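Local coordinates for protein Keto/oxoacid ferredoxin oxidoreductase, gamma subunit (Geobacter sulfurreducens, PDB 3ON3) that is the gamma subunit of a keto/oxoacid ferredoxin oxidoreductase and probably takes part in oxidising oxoacids with ferredoxin as the electron acceptor, at residues V94-S99 with G137-L142; I8-A13 with S54-S59. One frame throughout, in Å; residues are numbered along the deposited sequence.

Both contacts are built on the same mixed six-stranded sheet, with their centres about 12 Å apart and close to the centre of the chain. Interaction 2 pairs strand 6-12 with strand 52-59 inside the sheet; interaction 1 lays helix 131-143 over strand 93-98, which is separated from strand 6-12 by strand 71-76. Along the chain they come in series, interaction 2 closing before interaction 1 opens. They meet in space through M139, whose CG lies 4.0 Å from F10 CE1 and whose SE lies 4.3 Å from I8 CG2. M139 thus links the I8 and F10 face of interaction 2 with the helix of interaction 1 in one continuous packed layer.

Interaction 1 of 2, residues V94-S99 with G137-L142; sequences VLLVDS and GAMVAL
V94 and L96 pack against A138, M139 and L142 in a buried, wholly apolar contact that seats helix 131-143 on one face of the central sheet. The short axes of strand 94-98 and helix 137-142 run roughly antiparallel, 156° between their directions, and approach to 9.9 Å, a spacing bridged by apolar side chains; no hydrogen bond joins the two segments. Because side chains alternate along a strand, V94 and L96 point toward the helix while L95 and V97 point away from it. On the helix, L142 lies one turn on from A138 and M139 (i to i+4 and i to i+3). A138 and L142 face the strand, whereas M139 starts off to the side and bends in.

L96 is at the centre of the contact. Its CG lies anti to the backbone N (chi1 170°), which carries the two methyl groups out to the helix, where they divide the work: CD2 meets A138 CB at 3.7 Å, and CD1 meets L142 CD1 at 4.0 Å. The L96 and L142 side chains cross at about a right angle. A138 suits its place because a lone methyl lets the leucine come close to the helix backbone. M139, modelled as selenomethionine, bends at chi2 and chi3 and slides past L96 in the opposite direction, its CG 4.1 Å from L96 CD2; the exact position of its CE is doubtful. Nearer the start of the strand, the branched V94 sets CG1 against L142 CB at 4.1 Å, and L142 runs obliquely over it.

Strand 71-76 flanks this strand, hydrogen-bonding to V94 and L96, and its L75 also touches L96 and M139. On the other side, T113 and F115 of strand 111-115 reach L142 and A138 respectively, while A178 of helix 164-181 packs on both A138 and L142.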
# COMPACT_ATOMS: atom_id res chain seq x y z
N VAL B 94 -14.02 -5.97 16.99
CA VAL B 94 -13.40 -7.24 16.62
C VAL B 94 -11.91 -7.24 16.94
O VAL B 94 -11.17 -6.35 16.52
CB VAL B 94 -13.63 -7.55 15.11
CG1 VAL B 94 -12.65 -8.61 14.60
CG2 VAL B 94 -15.06 -7.99 14.88
N LEU B 95 -11.47 -8.23 17.70
CA LEU B 95 -10.07 -8.32 18.03
C LEU B 95 -9.53 -9.66 17.58
O LEU B 95 -9.89 -10.68 18.12
CB LEU B 95 -9.83 -8.13 19.53
CG LEU B 95 -8.40 -8.41 20.00
CD1 LEU B 95 -7.39 -7.55 19.26
CD2 LEU B 95 -8.24 -8.24 21.51
N LEU B 96 -8.70 -9.65 16.55
CA LEU B 96 -8.12 -10.88 16.02
C LEU B 96 -6.62 -10.88 16.27
O LEU B 96 -5.90 -9.97 15.83
CB LEU B 96 -8.39 -11.00 14.52
CG LEU B 96 -7.67 -12.10 13.74
CD1 LEU B 96 -8.19 -13.50 14.12
CD2 LEU B 96 -7.78 -11.87 12.25
N VAL B 97 -6.16 -11.90 16.97
CA VAL B 97 -4.74 -12.01 17.28
C VAL B 97 -4.19 -13.37 16.88
O VAL B 97 -4.96 -14.29 16.63
CB VAL B 97 -4.46 -11.74 18.79
CG1 VAL B 97 -5.10 -10.42 19.22
CG2 VAL B 97 -4.99 -12.88 19.67
N ASP B 98 -2.87 -13.49 16.78
CA ASP B 98 -2.25 -14.80 16.68
C ASP B 98 -2.07 -15.37 18.09
O ASP B 98 -1.59 -14.67 18.99
CB ASP B 98 -0.91 -14.73 15.94
CG ASP B 98 -0.19 -16.07 15.94
OD1 ASP B 98 0.12 -16.59 17.03
OD2 ASP B 98 0.07 -16.62 14.86
N SER B 99 -2.45 -16.62 18.28
CA SER B 99 -2.52 -17.20 19.63
C SER B 99 -1.19 -17.71 20.16
O SER B 99 -1.01 -17.84 21.38
CB SER B 99 -3.57 -18.31 19.69
OG SER B 99 -3.22 -19.37 18.82
N GLY B 137 -8.22 -13.52 5.34
CA GLY B 137 -9.36 -14.44 5.27
C GLY B 137 -10.10 -14.44 6.60
O GLY B 137 -11.34 -14.39 6.67
N ALA B 138 -9.33 -14.45 7.68
CA ALA B 138 -9.92 -14.41 9.01
C ALA B 138 -10.70 -13.12 9.24
O ALA B 138 -11.81 -13.15 9.76
CB ALA B 138 -8.87 -14.61 10.08
N MSE B 139 -10.11 -11.99 8.84
CA MSE B 139 -10.71 -10.67 9.05
C MSE B 139 -12.00 -10.49 8.27
O MSE B 139 -12.91 -9.79 8.71
CB MSE B 139 -9.74 -9.55 8.63
CG MSE B 139 -9.03 -8.88 9.77
SE MSE B 139 -10.19 -8.17 11.19
CE MSE B 139 -8.96 -8.70 12.56
N VAL B 140 -12.05 -11.09 7.08
CA VAL B 140 -13.24 -11.05 6.23
C VAL B 140 -14.35 -11.86 6.89
O VAL B 140 -15.48 -11.39 7.02
CB VAL B 140 -12.94 -11.56 4.79
CG1 VAL B 140 -14.22 -11.72 3.94
CG2 VAL B 140 -11.92 -10.62 4.08
N ALA B 141 -14.02 -13.08 7.31
CA ALA B 141 -14.96 -13.92 8.06
C ALA B 141 -15.58 -13.18 9.25
O ALA B 141 -16.80 -13.11 9.38
CB ALA B 141 -14.31 -15.22 8.53
N LEU B 142 -14.73 -12.58 10.10
CA LEU B 142 -15.19 -11.94 11.34
C LEU B 142 -15.95 -10.61 11.19
O LEU B 142 -16.85 -10.34 11.95
CB LEU B 142 -14.03 -11.75 12.33
CG LEU B 142 -13.29 -13.00 12.82
CD1 LEU B 142 -12.05 -12.61 13.59
CD2 LEU B 142 -14.21 -13.92 13.68

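Interaction 2 of 2, residues I8-A13 with S54-S59; sequences IRFSGA and SEVIIS
Strands 8-12 and 54-59 run antiparallel, their short axes 4.8 Å apart at closest approach and 165° between directions. I8 with V56 and F10 with S54 are hydrogen-bonded pairs, each closed by two backbone bonds, such as I8 N to V56 O at 2.8 Å and F10 N to S54 O at 3.0 Å. R9 and E55 form the non-hydrogen-bonded pair between them. This joins strand 52-59 to strand 6-12 inside the mixed sheet; strand 71-76 bonds the latter's other edge.

I8, F10, S54 and V56 share one face. V56 CG1, placed between its backbone N and carbonyl carbon (chi1 54°), reaches the edge of the F10 ring at CE2, 3.5 Å away, and also I8 CB at 3.6 Å. I8 CG2 lies over one face of that ring, offset toward the rim. Apolar I8 and F10 suit this face because M25 of helix 18-32 packs on them; S54 OG hydrogen-bonds L18 O.

On the other face R9 and E55 extend side by side, guanidinium and carboxylate planes 23° apart. E55 OE2 sits above the guanidinium, 3.5 Å from R9 NE, so the salt bridge is one of charge without a directed N-H. R9 also forms salt bridges with E7 and D88. Replacing R9 with an alanine would probably leave E7 and D88 without this shared positive partner, though E55 would keep K53. R9, itself buried, probably offsets the crowding of the E55 and E7 carboxylates, while the opposite face is mainly apolar.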
# COMPACT_ATOMS: atom_id res chain seq x y z
N ILE B 8 -10.69 -0.81 9.90
CA ILE B 8 -9.94 -1.99 10.30
C ILE B 8 -8.46 -1.62 10.37
O ILE B 8 -7.97 -0.84 9.55
CB ILE B 8 -10.11 -3.13 9.26
CG1 ILE B 8 -11.59 -3.53 9.13
CG2 ILE B 8 -9.22 -4.32 9.61
CD1 ILE B 8 -11.92 -4.28 7.83
N ARG B 9 -7.74 -2.18 11.33
CA ARG B 9 -6.31 -2.01 11.34
C ARG B 9 -5.63 -3.36 11.38
O ARG B 9 -6.08 -4.28 12.07
CB ARG B 9 -5.85 -1.14 12.52
CG ARG B 9 -6.53 0.20 12.53
CD ARG B 9 -5.97 1.12 13.59
NE ARG B 9 -6.90 2.21 13.84
CZ ARG B 9 -6.69 3.20 14.69
NH1 ARG B 9 -5.56 3.26 15.38
NH2 ARG B 9 -7.62 4.14 14.85
N PHE B 10 -4.56 -3.47 10.60
CA PHE B 10 -3.79 -4.69 10.54
C PHE B 10 -2.46 -4.33 11.17
O PHE B 10 -1.71 -3.52 10.63
CB PHE B 10 -3.58 -5.12 9.09
CG PHE B 10 -4.85 -5.32 8.31
CD1 PHE B 10 -5.43 -6.58 8.19
CD2 PHE B 10 -5.48 -4.24 7.69
CE1 PHE B 10 -6.60 -6.77 7.47
CE2 PHE B 10 -6.64 -4.42 6.96
CZ PHE B 10 -7.21 -5.68 6.84
N SER B 11 -2.18 -4.91 12.33
CA SER B 11 -0.94 -4.59 13.02
C SER B 11 -0.10 -5.82 13.32
O SER B 11 -0.61 -6.94 13.37
CB SER B 11 -1.18 -3.74 14.28
OG SER B 11 -1.92 -4.43 15.27
N GLY B 12 1.18 -5.59 13.51
CA GLY B 12 2.10 -6.66 13.81
C GLY B 12 3.48 -6.08 13.66
O GLY B 12 3.76 -5.01 14.18
N ALA B 13 4.33 -6.78 12.91
CA ALA B 13 5.70 -6.34 12.73
C ALA B 13 5.95 -5.97 11.28
O ALA B 13 5.13 -6.23 10.41
CB ALA B 13 6.67 -7.41 13.19
N SER B 54 -1.17 -0.82 9.48
CA SER B 54 -1.75 -0.17 8.31
C SER B 54 -3.26 -0.10 8.55
O SER B 54 -3.81 -0.90 9.31
CB SER B 54 -1.41 -0.95 7.03
OG SER B 54 -2.34 -2.00 6.81
N GLU B 55 -3.91 0.88 7.94
CA GLU B 55 -5.33 1.10 8.22
C GLU B 55 -6.18 1.01 6.96
O GLU B 55 -5.71 1.30 5.86
CB GLU B 55 -5.56 2.46 8.86
CG GLU B 55 -4.99 2.61 10.25
CD GLU B 55 -5.32 3.95 10.85
OE1 GLU B 55 -6.15 4.68 10.25
OE2 GLU B 55 -4.77 4.29 11.91
N VAL B 56 -7.43 0.61 7.14
CA VAL B 56 -8.39 0.70 6.05
C VAL B 56 -9.74 1.18 6.57
O VAL B 56 -10.21 0.74 7.62
CB VAL B 56 -8.51 -0.63 5.23
CG1 VAL B 56 -8.81 -1.81 6.14
CG2 VAL B 56 -9.59 -0.51 4.14
N ILE B 57 -10.33 2.11 5.84
CA ILE B 57 -11.63 2.64 6.19
C ILE B 57 -12.52 2.44 4.99
O ILE B 57 -12.18 2.84 3.88
CB ILE B 57 -11.57 4.14 6.54
CG1 ILE B 57 -10.48 4.42 7.59
CG2 ILE B 57 -12.94 4.62 7.00
CD1 ILE B 57 -10.12 5.90 7.70
N ILE B 58 -13.66 1.80 5.22
CA ILE B 58 -14.59 1.44 4.17
C ILE B 58 -15.93 2.07 4.49
O ILE B 58 -16.30 2.21 5.65
CB ILE B 58 -14.72 -0.10 4.09
CG1 ILE B 58 -13.40 -0.71 3.60
CG2 ILE B 58 -15.91 -0.54 3.23
CD1 ILE B 58 -13.25 -2.17 3.95
N SER B 59 -16.66 2.45 3.46
CA SER B 59 -17.98 3.02 3.69
C SER B 59 -18.83 2.99 2.43
O SER B 59 -18.32 3.01 1.30
CB SER B 59 -17.85 4.44 4.22
OG SER B 59 -19.12 4.95 4.56